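DotU family type IV/VI secretion system protein (Acinetobacter baumannii, PDB 6Y4R) forms, as TssL, a key component of the type VI secretion system, its cytoplasmic domain probably contributing to the membrane-associated part of that machine. Local coordinates at residues L17-V23 / Q73-Y78; I66-I70 / W85-Q91; G11-I15 / Y127-L131. One frame throughout, in Å; residues are numbered along the deposited sequence.

Contact 1. Residues L17-V23 / Q73-Y78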
ATOM      1  N   LEU A  17       0.204  10.087  -8.199  1.00 34.07           N
ATOM      2  CA  LEU A  17       0.513  10.554  -9.556  1.00 35.43           C
ATOM      3  C   LEU A  17       0.090   9.539 -10.607  1.00 35.03           C
ATOM      4  O   LEU A  17      -0.447   9.908 -11.660  1.00 41.96           O
ATOM      5  CB  LEU A  17       2.006  10.840  -9.736  1.00 31.76           C
ATOM      6  CG  LEU A  17       2.650  12.045  -9.064  1.00 30.01           C
ATOM      7  CD1 LEU A  17       4.168  11.977  -9.222  1.00 26.29           C
ATOM      8  CD2 LEU A  17       2.083  13.366  -9.605  1.00 29.36           C
ATOM      9  N   ILE A  18       0.353   8.262 -10.357  1.00 28.91           N
ATOM     10  CA  ILE A  18      -0.055   7.215 -11.293  1.00 33.80           C
ATOM     11  C   ILE A  18      -1.569   7.132 -11.371  1.00 39.63           C
ATOM     12  O   ILE A  18      -2.146   6.969 -12.457  1.00 47.08           O
ATOM     13  CB  ILE A  18       0.578   5.866 -10.908  1.00 31.20           C
ATOM     14  CG1 ILE A  18       2.105   5.984 -10.966  1.00 30.29           C
ATOM     15  CG2 ILE A  18       0.019   4.737 -11.761  1.00 28.33           C
ATOM     16  CD1 ILE A  18       2.814   4.671 -10.797  1.00 44.97           C
ATOM     17  N   ARG A  19      -2.238   7.276 -10.226  1.00 35.71           N
ATOM     18  CA  ARG A  19      -3.689   7.307 -10.236  1.00 29.50           C
ATOM     19  C   ARG A  19      -4.170   8.490 -11.049  1.00 29.36           C
ATOM     20  O   ARG A  19      -5.192   8.405 -11.735  1.00 37.04           O
ATOM     21  CB  ARG A  19      -4.198   7.404  -8.804  1.00 31.90           C
ATOM     22  CG  ARG A  19      -4.134   6.113  -7.968  1.00 41.37           C
ATOM     23  CD  ARG A  19      -4.965   6.330  -6.713  1.00 44.36           C
ATOM     24  NE  ARG A  19      -6.310   5.766  -6.790  1.00 45.30           N
ATOM     25  CZ  ARG A  19      -7.381   6.379  -6.294  1.00 48.25           C
ATOM     26  NH1 ARG A  19      -7.251   7.577  -5.721  1.00 45.26           N
ATOM     27  NH2 ARG A  19      -8.578   5.810  -6.387  1.00 49.19           N
ATOM     28  N   ASN A  20      -3.413   9.587 -11.013  1.00 31.23           N
ATOM     29  CA  ASN A  20      -3.710  10.804 -11.750  1.00 35.08           C
ATOM     30  C   ASN A  20      -3.097  10.818 -13.142  1.00 34.72           C
ATOM     31  O   ASN A  20      -2.929  11.897 -13.734  1.00 34.45           O
ATOM     32  CB  ASN A  20      -3.238  12.010 -10.950  1.00 39.35           C
ATOM     33  CG  ASN A  20      -4.008  12.181  -9.664  1.00 40.20           C
ATOM     34  OD1 ASN A  20      -5.025  11.504  -9.438  1.00 48.41           O
ATOM     35  ND2 ASN A  20      -3.555  13.113  -8.822  1.00 36.16           N
ATOM     36  N   GLN A  21      -2.740   9.650 -13.662  1.00 36.52           N
ATOM     37  CA  GLN A  21      -2.403   9.419 -15.055  1.00 36.95           C
ATOM     38  C   GLN A  21      -1.022   9.959 -15.407  1.00 35.17           C
ATOM     39  O   GLN A  21      -0.683  10.038 -16.601  1.00 38.35           O
ATOM     40  CB  GLN A  21      -3.475   9.998 -15.990  1.00 34.83           C
ATOM     41  CG  GLN A  21      -4.791   9.225 -15.917  1.00 30.10           C
ATOM     42  CD  GLN A  21      -4.560   7.715 -15.806  1.00 38.35           C
ATOM     43  OE1 GLN A  21      -4.311   7.036 -16.807  1.00 45.73           O
ATOM     44  NE2 GLN A  21      -4.681   7.178 -14.587  1.00 34.31           N
ATOM     45  N   TYR A  22      -0.209  10.339 -14.419  1.00 33.17           N
ATOM     46  CA  TYR A  22       1.178  10.677 -14.699  1.00 26.09           C
ATOM     47  C   TYR A  22       1.950   9.399 -14.997  1.00 31.25           C
ATOM     48  O   TYR A  22       1.810   8.390 -14.295  1.00 33.26           O
ATOM     49  CB  TYR A  22       1.802  11.413 -13.509  1.00 31.06           C
ATOM     50  CG  TYR A  22       3.314  11.255 -13.379  1.00 30.83           C
ATOM     51  CD1 TYR A  22       3.862  10.207 -12.640  1.00 27.96           C
ATOM     52  CD2 TYR A  22       4.183  12.158 -13.973  1.00 28.92           C
ATOM     53  CE1 TYR A  22       5.214  10.059 -12.510  1.00 27.34           C
ATOM     54  CE2 TYR A  22       5.538  12.020 -13.855  1.00 26.83           C
ATOM     55  CZ  TYR A  22       6.055  10.972 -13.124  1.00 34.22           C
ATOM     56  OH  TYR A  22       7.430  10.839 -13.010  1.00 38.65           O
ATOM     57  N   VAL A  23       2.796   9.442 -16.012  1.00 29.49           N
ATOM     58  CA  VAL A  23       3.528   8.259 -16.459  1.00 41.81           C
ATOM     59  C   VAL A  23       5.014   8.496 -16.226  1.00 43.27           C
ATOM     60  O   VAL A  23       5.560   9.478 -16.741  1.00 49.46           O
ATOM     61  CB  VAL A  23       3.253   7.938 -17.941  1.00 38.19           C
ATOM     62  CG1 VAL A  23       3.908   6.600 -18.318  1.00 36.30           C
ATOM     63  CG2 VAL A  23       1.734   7.984 -18.250  1.00 25.64           C
ATOM     64  N   GLN A  73      -3.687  -0.394 -14.789  1.00 24.78           N
ATOM     65  CA  GLN A  73      -3.767   0.683 -15.755  1.00 25.27           C
ATOM     66  C   GLN A  73      -4.081   0.161 -17.146  1.00 26.34           C
ATOM     67  O   GLN A  73      -3.419  -0.743 -17.654  1.00 26.28           O
ATOM     68  CB  GLN A  73      -2.444   1.438 -15.761  1.00 24.45           C
ATOM     69  CG  GLN A  73      -2.216   2.272 -14.524  1.00 23.79           C
ATOM     70  CD  GLN A  73      -3.390   3.198 -14.197  1.00 30.25           C
ATOM     71  OE1 GLN A  73      -3.717   3.386 -13.031  1.00 32.49           O
ATOM     72  NE2 GLN A  73      -3.971   3.835 -15.221  1.00 35.31           N
ATOM     73  N   GLN A  74      -5.099   0.746 -17.773  1.00 35.08           N
ATOM     74  CA  GLN A  74      -5.483   0.336 -19.116  1.00 40.86           C
ATOM     75  C   GLN A  74      -5.104   1.330 -20.195  1.00 40.93           C
ATOM     76  O   GLN A  74      -5.259   1.020 -21.382  1.00 46.12           O
ATOM     77  CB  GLN A  74      -6.989   0.074 -19.199  1.00 46.78           C
ATOM     78  CG  GLN A  74      -7.504  -0.753 -18.064  1.00 57.30           C
ATOM     79  CD  GLN A  74      -8.883  -1.259 -18.339  1.00 69.85           C
ATOM     80  OE1 GLN A  74      -9.596  -1.679 -17.419  1.00 80.14           O
ATOM     81  NE2 GLN A  74      -9.249  -1.289 -19.625  1.00 68.15           N
ATOM     82  N   ASP A  75      -4.664   2.448 -19.854  1.00 41.56           N
ATOM     83  CA  ASP A  75      -4.413   3.303 -20.998  1.00 41.46           C
ATOM     84  C   ASP A  75      -3.012   3.018 -21.592  1.00 39.43           C
ATOM     85  O   ASP A  75      -2.083   2.660 -20.861  1.00 37.40           O
ATOM     86  CB  ASP A  75      -4.732   4.761 -20.591  1.00 44.61           C
ATOM     87  CG  ASP A  75      -4.237   5.791 -21.566  1.00 52.85           C
ATOM     88  OD1 ASP A  75      -4.911   6.861 -21.719  1.00 67.49           O
ATOM     89  OD2 ASP A  75      -3.068   5.659 -21.949  1.00 41.31           O
ATOM     90  N   PRO A  76      -2.864   3.089 -22.927  1.00 40.62           N
ATOM     91  CA  PRO A  76      -1.669   2.507 -23.583  1.00 37.09           C
ATOM     92  C   PRO A  76      -0.353   3.207 -23.264  1.00 30.82           C
ATOM     93  O   PRO A  76       0.707   2.584 -23.433  1.00 29.25           O
ATOM     94  CB  PRO A  76      -1.986   2.636 -25.075  1.00 30.65           C
ATOM     95  CG  PRO A  76      -3.409   3.025 -25.176  1.00 31.91           C
ATOM     96  CD  PRO A  76      -3.945   3.437 -23.871  1.00 31.24           C
ATOM     97  N   SER A  77      -0.389   4.443 -22.778  1.00 32.41           N
ATOM     98  CA  SER A  77       0.819   5.110 -22.338  1.00 29.57           C
ATOM     99  C   SER A  77       1.548   4.339 -21.239  1.00 29.65           C
ATOM    100  O   SER A  77       2.781   4.400 -21.153  1.00 31.87           O
ATOM    101  CB  SER A  77       0.453   6.514 -21.859  1.00 29.20           C
ATOM    102  OG  SER A  77      -0.571   6.447 -20.877  1.00 33.63           O
ATOM    103  N   TYR A  78       0.832   3.568 -20.425  1.00 35.80           N
ATOM    104  CA  TYR A  78       1.466   2.833 -19.331  1.00 36.49           C
ATOM    105  C   TYR A  78       2.129   1.533 -19.779  1.00 33.91           C
ATOM    106  O   TYR A  78       2.696   0.812 -18.941  1.00 30.87           O
ATOM    107  CB  TYR A  78       0.426   2.550 -18.248  1.00 24.41           C
ATOM    108  CG  TYR A  78       0.187   3.751 -17.367  1.00 27.70           C
ATOM    109  CD1 TYR A  78       1.141   4.141 -16.432  1.00 31.06           C
ATOM    110  CD2 TYR A  78      -0.989   4.502 -17.462  1.00 24.97           C
ATOM    111  CE1 TYR A  78       0.938   5.240 -15.628  1.00 33.83           C
ATOM    112  CE2 TYR A  78      -1.198   5.596 -16.654  1.00 24.98           C
ATOM    113  CZ  TYR A  78      -0.230   5.958 -15.738  1.00 24.29           C
ATOM    114  OH  TYR A  78      -0.399   7.048 -14.919  1.00 26.70           O
TER
HETATM  115  O   HOH W   1      -4.884   4.588 -17.414  1.00 44.31           O

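Contact 2. Residues I66-I70 / W85-Q91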
ATOM      1  N   ILE A  66       1.028  -0.239  -4.674  1.00 34.49           N
ATOM      2  CA  ILE A  66       1.746   0.252  -5.853  1.00 28.32           C
ATOM      3  C   ILE A  66       1.724  -0.788  -6.969  1.00 26.40           C
ATOM      4  O   ILE A  66       1.603  -0.436  -8.149  1.00 28.03           O
ATOM      5  CB  ILE A  66       3.189   0.654  -5.484  1.00 29.50           C
ATOM      6  CG1 ILE A  66       3.913   1.270  -6.681  1.00 29.55           C
ATOM      7  CG2 ILE A  66       3.983  -0.543  -4.955  1.00 32.52           C
ATOM      8  CD1 ILE A  66       3.232   2.460  -7.244  1.00 37.41           C
ATOM      9  N   ASP A  67       1.782  -2.080  -6.620  1.00 20.69           N
ATOM     10  CA  ASP A  67       1.776  -3.096  -7.667  1.00 20.93           C
ATOM     11  C   ASP A  67       0.456  -3.097  -8.429  1.00 32.08           C
ATOM     12  O   ASP A  67       0.450  -3.125  -9.667  1.00 32.83           O
ATOM     13  CB  ASP A  67       2.013  -4.504  -7.099  1.00 21.20           C
ATOM     14  CG  ASP A  67       3.484  -4.807  -6.749  1.00 28.14           C
ATOM     15  OD1 ASP A  67       4.395  -4.014  -7.077  1.00 26.50           O
ATOM     16  OD2 ASP A  67       3.743  -5.933  -6.255  1.00 30.64           O
ATOM     17  N   GLU A  68      -0.674  -2.996  -7.717  1.00 23.53           N
ATOM     18  CA  GLU A  68      -1.965  -3.110  -8.395  1.00 26.27           C
ATOM     19  C   GLU A  68      -2.378  -1.821  -9.085  1.00 31.09           C
ATOM     20  O   GLU A  68      -3.091  -1.863 -10.094  1.00 34.12           O
ATOM     21  CB  GLU A  68      -3.045  -3.587  -7.423  1.00 34.27           C
ATOM     22  CG  GLU A  68      -4.476  -3.319  -7.898  1.00 38.23           C
ATOM     23  CD  GLU A  68      -5.555  -3.667  -6.868  1.00 41.05           C
ATOM     24  OE1 GLU A  68      -5.570  -4.824  -6.412  1.00 42.56           O
ATOM     25  OE2 GLU A  68      -6.382  -2.797  -6.505  1.00 40.85           O
ATOM     26  N   THR A  69      -1.942  -0.678  -8.564  1.00 33.20           N
ATOM     27  CA  THR A  69      -2.165   0.582  -9.261  1.00 30.42           C
ATOM     28  C   THR A  69      -1.544   0.530 -10.650  1.00 30.14           C
ATOM     29  O   THR A  69      -2.157   0.955 -11.638  1.00 32.32           O
ATOM     30  CB  THR A  69      -1.581   1.735  -8.445  1.00 31.46           C
ATOM     31  OG1 THR A  69      -2.244   1.808  -7.179  1.00 40.00           O
ATOM     32  CG2 THR A  69      -1.740   3.040  -9.168  1.00 22.61           C
ATOM     33  N   ILE A  70      -0.311   0.021 -10.732  1.00 25.89           N
ATOM     34  CA  ILE A  70       0.419  -0.030 -11.996  1.00 21.71           C
ATOM     35  C   ILE A  70      -0.168  -1.086 -12.929  1.00 22.27           C
ATOM     36  O   ILE A  70      -0.365  -0.835 -14.122  1.00 25.09           O
ATOM     37  CB  ILE A  70       1.910  -0.281 -11.729  1.00 22.90           C
ATOM     38  CG1 ILE A  70       2.557   0.991 -11.179  1.00 21.15           C
ATOM     39  CG2 ILE A  70       2.595  -0.806 -13.000  1.00 24.42           C
ATOM     40  CD1 ILE A  70       3.951   0.806 -10.724  1.00 21.02           C
ATOM     41  N   TRP A  85       7.702  -3.431 -15.107  1.00 24.40           N
ATOM     42  CA  TRP A  85       7.347  -3.760 -13.732  1.00 27.03           C
ATOM     43  C   TRP A  85       7.031  -5.242 -13.577  1.00 28.28           C
ATOM     44  O   TRP A  85       7.410  -5.855 -12.571  1.00 38.95           O
ATOM     45  CB  TRP A  85       6.157  -2.907 -13.286  1.00 31.75           C
ATOM     46  CG  TRP A  85       6.008  -2.754 -11.794  1.00 32.44           C
ATOM     47  CD1 TRP A  85       5.201  -3.486 -10.963  1.00 31.04           C
ATOM     48  CD2 TRP A  85       6.671  -1.791 -10.961  1.00 28.18           C
ATOM     49  NE1 TRP A  85       5.320  -3.033  -9.667  1.00 29.55           N
ATOM     50  CE2 TRP A  85       6.219  -1.996  -9.640  1.00 25.06           C
ATOM     51  CE3 TRP A  85       7.596  -0.766 -11.207  1.00 26.43           C
ATOM     52  CZ2 TRP A  85       6.668  -1.223  -8.570  1.00 26.15           C
ATOM     53  CZ3 TRP A  85       8.040  -0.003 -10.146  1.00 24.10           C
ATOM     54  CH2 TRP A  85       7.583  -0.236  -8.844  1.00 27.81           C
ATOM     55  N   LEU A  86       6.346  -5.840 -14.563  1.00 26.07           N
ATOM     56  CA  LEU A  86       5.888  -7.228 -14.446  1.00 23.79           C
ATOM     57  C   LEU A  86       7.049  -8.220 -14.384  1.00 24.41           C
ATOM     58  O   LEU A  86       6.852  -9.373 -13.973  1.00 29.71           O
ATOM     59  CB  LEU A  86       4.929  -7.548 -15.597  1.00 24.40           C
ATOM     60  CG  LEU A  86       5.473  -7.591 -17.026  1.00 30.32           C
ATOM     61  CD1 LEU A  86       6.151  -8.928 -17.405  1.00 25.98           C
ATOM     62  CD2 LEU A  86       4.394  -7.187 -18.027  1.00 25.38           C
ATOM     63  N   ILE A  87       8.248  -7.798 -14.788  1.00 24.49           N
ATOM     64  CA  ILE A  87       9.446  -8.619 -14.629  1.00 36.30           C
ATOM     65  C   ILE A  87       9.592  -9.086 -13.186  1.00 33.28           C
ATOM     66  O   ILE A  87       9.933 -10.243 -12.906  1.00 26.69           O
ATOM     67  CB  ILE A  87      10.689  -7.840 -15.089  1.00 31.67           C
ATOM     68  CG1 ILE A  87      10.605  -7.531 -16.586  1.00 31.29           C
ATOM     69  CG2 ILE A  87      11.950  -8.620 -14.746  1.00 34.49           C
ATOM     70  CD1 ILE A  87      10.286  -8.765 -17.421  1.00 36.79           C
ATOM     71  N   SER A  88       9.407  -8.154 -12.237  1.00 29.58           N
ATOM     72  CA  SER A  88       9.435  -8.465 -10.812  1.00 26.50           C
ATOM     73  C   SER A  88       8.566  -7.464 -10.077  1.00 28.96           C
ATOM     74  O   SER A  88       9.037  -6.376  -9.730  1.00 39.48           O
ATOM     75  CB  SER A  88      10.852  -8.432 -10.246  1.00 29.31           C
ATOM     76  OG  SER A  88      10.845  -9.026  -8.956  1.00 38.08           O
ATOM     77  N   PRO A  89       7.319  -7.783  -9.800  1.00 23.28           N
ATOM     78  CA  PRO A  89       6.532  -6.898  -8.939  1.00 31.46           C
ATOM     79  C   PRO A  89       7.080  -6.925  -7.527  1.00 34.96           C
ATOM     80  O   PRO A  89       7.686  -7.906  -7.091  1.00 42.34           O
ATOM     81  CB  PRO A  89       5.107  -7.456  -9.028  1.00 22.63           C
ATOM     82  CG  PRO A  89       5.139  -8.484 -10.135  1.00 23.35           C
ATOM     83  CD  PRO A  89       6.550  -8.884 -10.382  1.00 23.80           C
ATOM     84  N   LEU A  90       6.894  -5.808  -6.817  1.00 30.75           N
ATOM     85  CA  LEU A  90       7.548  -5.642  -5.513  1.00 27.69           C
ATOM     86  C   LEU A  90       6.985  -6.594  -4.460  1.00 34.04           C
ATOM     87  O   LEU A  90       7.672  -6.927  -3.482  1.00 28.74           O
ATOM     88  CB  LEU A  90       7.408  -4.208  -5.025  1.00 27.47           C
ATOM     89  CG  LEU A  90       8.137  -3.182  -5.878  1.00 26.64           C
ATOM     90  CD1 LEU A  90       8.019  -1.754  -5.297  1.00 26.30           C
ATOM     91  CD2 LEU A  90       9.583  -3.604  -6.053  1.00 22.84           C
ATOM     92  N   GLN A  91       5.739  -7.036  -4.635  1.00 38.28           N
ATOM     93  CA  GLN A  91       5.211  -8.066  -3.755  1.00 32.51           C
ATOM     94  C   GLN A  91       6.013  -9.339  -3.884  1.00 41.32           C
ATOM     95  O   GLN A  91       6.314  -9.996  -2.881  1.00 46.75           O
ATOM     96  CB  GLN A  91       3.744  -8.346  -4.067  1.00 28.91           C
ATOM     97  CG  GLN A  91       2.748  -7.499  -3.291  1.00 29.44           C
ATOM     98  CD  GLN A  91       2.639  -7.952  -1.824  1.00 37.61           C
ATOM     99  OE1 GLN A  91       2.527  -9.148  -1.527  1.00 42.37           O
ATOM    100  NE2 GLN A  91       2.664  -6.992  -0.910  1.00 39.68           N
TER

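Contact 3. Residues G11-I15 / Y127-L131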
ATOM      1  N   GLY A  11       6.154   8.358  -0.559  1.00 40.93           N
ATOM      2  CA  GLY A  11       5.774   7.220  -1.388  1.00 37.55           C
ATOM      3  C   GLY A  11       4.339   7.287  -1.883  1.00 38.84           C
ATOM      4  O   GLY A  11       4.056   6.944  -3.038  1.00 23.35           O
ATOM      5  N   PHE A  12       3.406   7.690  -1.003  1.00 34.41           N
ATOM      6  CA  PHE A  12       2.000   7.785  -1.379  1.00 30.82           C
ATOM      7  C   PHE A  12       1.763   8.842  -2.453  1.00 37.71           C
ATOM      8  O   PHE A  12       0.798   8.740  -3.218  1.00 47.18           O
ATOM      9  CB  PHE A  12       1.128   8.101  -0.154  1.00 30.23           C
ATOM     10  CG  PHE A  12       0.879   6.924   0.742  1.00 25.51           C
ATOM     11  CD1 PHE A  12       0.519   5.692   0.211  1.00 26.20           C
ATOM     12  CD2 PHE A  12       0.959   7.054   2.119  1.00 26.01           C
ATOM     13  CE1 PHE A  12       0.283   4.582   1.042  1.00 29.53           C
ATOM     14  CE2 PHE A  12       0.714   5.946   2.969  1.00 29.45           C
ATOM     15  CZ  PHE A  12       0.379   4.709   2.420  1.00 27.33           C
ATOM     16  N   TYR A  13       2.611   9.876  -2.519  1.00 33.11           N
ATOM     17  CA  TYR A  13       2.439  10.909  -3.549  1.00 26.78           C
ATOM     18  C   TYR A  13       2.662  10.356  -4.944  1.00 28.20           C
ATOM     19  O   TYR A  13       2.052  10.831  -5.914  1.00 35.78           O
ATOM     20  CB  TYR A  13       3.398  12.069  -3.352  1.00 26.99           C
ATOM     21  CG  TYR A  13       3.292  13.111  -4.470  1.00 28.07           C
ATOM     22  CD1 TYR A  13       2.077  13.735  -4.748  1.00 28.11           C
ATOM     23  CD2 TYR A  13       4.403  13.467  -5.252  1.00 31.21           C
ATOM     24  CE1 TYR A  13       1.974  14.697  -5.767  1.00 33.79           C
ATOM     25  CE2 TYR A  13       4.308  14.413  -6.271  1.00 35.63           C
ATOM     26  CZ  TYR A  13       3.102  15.024  -6.523  1.00 38.75           C
ATOM     27  OH  TYR A  13       3.106  15.949  -7.553  1.00 42.66           O
ATOM     28  N   LEU A  14       3.577   9.391  -5.070  1.00 30.44           N
ATOM     29  CA  LEU A  14       3.868   8.752  -6.350  1.00 27.81           C
ATOM     30  C   LEU A  14       2.790   7.743  -6.724  1.00 24.62           C
ATOM     31  O   LEU A  14       2.566   7.508  -7.916  1.00 22.90           O
ATOM     32  CB  LEU A  14       5.239   8.069  -6.296  1.00 23.76           C
ATOM     33  CG  LEU A  14       6.488   8.836  -5.831  1.00 24.78           C
ATOM     34  CD1 LEU A  14       7.664   7.893  -5.704  1.00 33.25           C
ATOM     35  CD2 LEU A  14       6.843   9.956  -6.781  1.00 39.36           C
ATOM     36  N   ILE A  15       2.107   7.165  -5.717  1.00 26.27           N
ATOM     37  CA  ILE A  15       0.868   6.419  -5.952  1.00 27.63           C
ATOM     38  C   ILE A  15      -0.199   7.336  -6.521  1.00 33.38           C
ATOM     39  O   ILE A  15      -0.967   6.955  -7.409  1.00 41.10           O
ATOM     40  CB  ILE A  15       0.338   5.801  -4.650  1.00 28.23           C
ATOM     41  CG1 ILE A  15       1.360   4.904  -3.950  1.00 29.48           C
ATOM     42  CG2 ILE A  15      -0.954   5.043  -4.960  1.00 28.77           C
ATOM     43  CD1 ILE A  15       1.338   3.520  -4.394  1.00 26.26           C
ATOM     44  N   TYR A 127      -5.696   3.748   4.487  1.00 26.14           N
ATOM     45  CA  TYR A 127      -5.312   4.740   3.483  1.00 27.96           C
ATOM     46  C   TYR A 127      -4.969   4.108   2.139  1.00 23.40           C
ATOM     47  O   TYR A 127      -5.201   4.721   1.095  1.00 35.32           O
ATOM     48  CB  TYR A 127      -4.148   5.576   4.018  1.00 27.12           C
ATOM     49  CG  TYR A 127      -3.891   6.822   3.228  1.00 30.96           C
ATOM     50  CD1 TYR A 127      -4.849   7.813   3.143  1.00 38.18           C
ATOM     51  CD2 TYR A 127      -2.672   7.039   2.621  1.00 37.32           C
ATOM     52  CE1 TYR A 127      -4.618   8.973   2.414  1.00 48.37           C
ATOM     53  CE2 TYR A 127      -2.420   8.201   1.896  1.00 43.42           C
ATOM     54  CZ  TYR A 127      -3.397   9.163   1.799  1.00 49.93           C
ATOM     55  OH  TYR A 127      -3.163  10.316   1.088  1.00 57.89           O
ATOM     56  N   CYS A 128      -4.412   2.902   2.133  1.00 24.47           N
ATOM     57  CA  CYS A 128      -4.249   2.184   0.875  1.00 27.49           C
ATOM     58  C   CYS A 128      -5.610   1.840   0.275  1.00 33.72           C
ATOM     59  O   CYS A 128      -5.764   1.792  -0.951  1.00 35.25           O
ATOM     60  CB  CYS A 128      -3.424   0.925   1.108  1.00 29.08           C
ATOM     61  SG  CYS A 128      -1.724   1.290   1.612  1.00 34.00           S
ATOM     62  N   LEU A 129      -6.606   1.559   1.123  1.00 34.62           N
ATOM     63  CA  LEU A 129      -7.945   1.311   0.598  1.00 34.97           C
ATOM     64  C   LEU A 129      -8.573   2.580   0.004  1.00 35.17           C
ATOM     65  O   LEU A 129      -9.188   2.510  -1.067  1.00 24.90           O
ATOM     66  CB  LEU A 129      -8.841   0.705   1.693  1.00 36.23           C
ATOM     67  CG  LEU A 129      -8.459  -0.713   2.154  1.00 34.57           C
ATOM     68  CD1 LEU A 129      -9.086  -1.096   3.493  1.00 24.71           C
ATOM     69  CD2 LEU A 129      -8.854  -1.731   1.089  1.00 31.07           C
ATOM     70  N   LEU A 130      -8.386   3.759   0.640  1.00 28.90           N
ATOM     71  CA  LEU A 130      -8.907   4.998   0.036  1.00 31.61           C
ATOM     72  C   LEU A 130      -8.163   5.408  -1.234  1.00 36.03           C
ATOM     73  O   LEU A 130      -8.752   6.116  -2.065  1.00 36.99           O
ATOM     74  CB  LEU A 130      -8.888   6.203   0.995  1.00 30.47           C
ATOM     75  CG  LEU A 130      -9.480   6.235   2.402  1.00 29.12           C
ATOM     76  CD1 LEU A 130      -8.992   7.469   3.185  1.00 27.01           C
ATOM     77  CD2 LEU A 130     -10.970   6.252   2.253  1.00 27.56           C
ATOM     78  N   LEU A 131      -6.907   4.984  -1.425  1.00 24.16           N
ATOM     79  CA  LEU A 131      -6.195   5.285  -2.661  1.00 28.61           C
ATOM     80  C   LEU A 131      -6.343   4.194  -3.727  1.00 30.43           C
ATOM     81  O   LEU A 131      -5.494   4.093  -4.627  1.00 34.95           O
ATOM     82  CB  LEU A 131      -4.710   5.555  -2.401  1.00 28.28           C
ATOM     83  CG  LEU A 131      -4.281   6.616  -1.392  1.00 31.63           C
ATOM     84  CD1 LEU A 131      -2.728   6.707  -1.365  1.00 27.94           C
ATOM     85  CD2 LEU A 131      -4.930   7.971  -1.712  1.00 38.59           C
TER

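Contact 1. Residues L17-V23 / Q73-Y78
The phenol of Y78 reaches into the turn that ends helix 9-19 and is held there by a hydrogen bond from Y78 OH to Y22 O at 2.7 Å. The hydroxyl approaches this carbonyl from above its plane, 66° out of it, and does not lie on a lone pair. A water adds a polar link: it donates to Q21 OE1 at 2.6 Å and accepts from the backbone N of D75. The bend of the Q21 chain at chi2 (-39°) brings the amide back, although CB points away from the 73-78 loop, so that NE2 donates to R19 O while OE1 faces the water and lies at the edge of the Y78 ring, 3.4 Å from Y78 CE2.

The backbone framework on each side is a recognisable turn. Residues 17-22 close the helix with a Schellman motif: Y22 N bonds to L17 O, Q21 N bonds to I18 O, and Q21 takes the positive phi (75°) of the C-prime residue. In the other segment D75 makes an Asx turn, its OD2 accepting from S77 N nearly in line with the C-O bond and from S77 OG above the carboxylate plane.

Apolar contact fills in around the aromatic ring. V23 CG2 sits over one face in a CH-pi contact, 4.0 Å from the centroid of the Y78 ring. Q73 CG, from the ring's own segment, backs the opposite face over its centre. I18 CG2 lies 4.0 Å from Y78 CE1, while the I18 side chain also packs on helix 52-71.

Contact 2. Residues I66-I70 / W85-Q91
I70 and W85 form the apolar centre, where the methyl CD1 of I70 stands over the middle of the indole's six-membered ring in a CH-pi contact, 3.8 Å from the ring centroid. I66, one turn earlier on helix 52-71, widens this patch with both of its branches: CG1 approaches W85 CZ2 at 4.2 Å, and CG2 is equally far from L90 CD1. R31 of helix 27-47 also touches W85 and L90.

Further out, D67 lies between this patch and the start of helix 90-95. Its carboxylate plane is turned 78° from the indole. W85 NE1 donates to D67 OD1 at 2.9 Å in a nearly straight bond; the acceptor is in the ring plane, but the indole N-H meets the carboxylate from above. L90 N reaches the same oxygen, at 3.1 Å, on its syn lone pair. The other oxygen, D67 OD2, takes the N-H of Q91 at 2.8 Å on its syn side. D67 thus receives, from another helix, the N-H groups that open helix 90-95, where P89 holds the N-cap position with CB 3.4 Å from D67 OD2.

Two donors grip OD1 and one grips OD2, fixing the rotation of a buried carboxylate. Neutral N-H groups satisfy it, two of them backbone amides at a helix start, and such surroundings would probably stabilise the negative charge.

Contact 3. Residues G11-I15 / Y127-L131
Y127 begins the contact by presenting the CD2-CE2 edge of its ring to one face of F12. The pair is edge-to-face (T-shaped), with centroids 4.9 Å apart and planes at 79°. Y127 CD2 comes to 3.6 Å of F12 CE2, and Y127 CE2 is as near to F12 CD2. The tyrosine ring is carried across to helix 9-19 because its CG is anti to the backbone N (chi1 -166°).

C128, the next residue, meets F12 differently. Its thiol lies beside the ring, near the ring plane, where SG is 3.9 Å from F12 CE1. This sulfur-aromatic contact therefore uses the edge of a ring whose face is taken by Y127.

One turn on, L131 is the first residue to leave helical geometry after helix 119-130. Its methyl CD1 approaches F12 CD1 at 3.7 Å and, more loosely, I15 CG2 at 4.3 Å, linking the two inward-facing residues of segment 11-15. L131 CG also stands over the rim of one face of the Y127 ring. No hydrogen bond crosses here; between these two segments the contact is made by ring, sulfur and methyl groups.

In this all-helical domain the contact joins helix 9-19, near the N-terminus, to the end of helix 119-130. Helix 52-71 lies against both partners, with L65 touching F12 and C128, and F62 touching I15, while F104 of helix 100-114 packs on C128.

The three contacts are spaced evenly, their centres 14 to 15 Å apart, and helices 9-19 and 52-71 tie them together. Helix 9-19 supplies a segment to contact 1 and another to contact 3. At its C-terminal end, R19 NE comes within 2.9 Å of L131 O, joining contact 1 to contact 3. Helix 52-71 carries 66-70 of contact 2 and meets both others: I18 CD1 of contact 1 packs 3.7 Å from I70 CG1, and I15 CD1 of contact 3 lies 3.6 Å from I66 CB. Contact 3 is the most central, about 6 Å between its centre and that of the chain, and contact 1 the most peripheral, at about 17 Å.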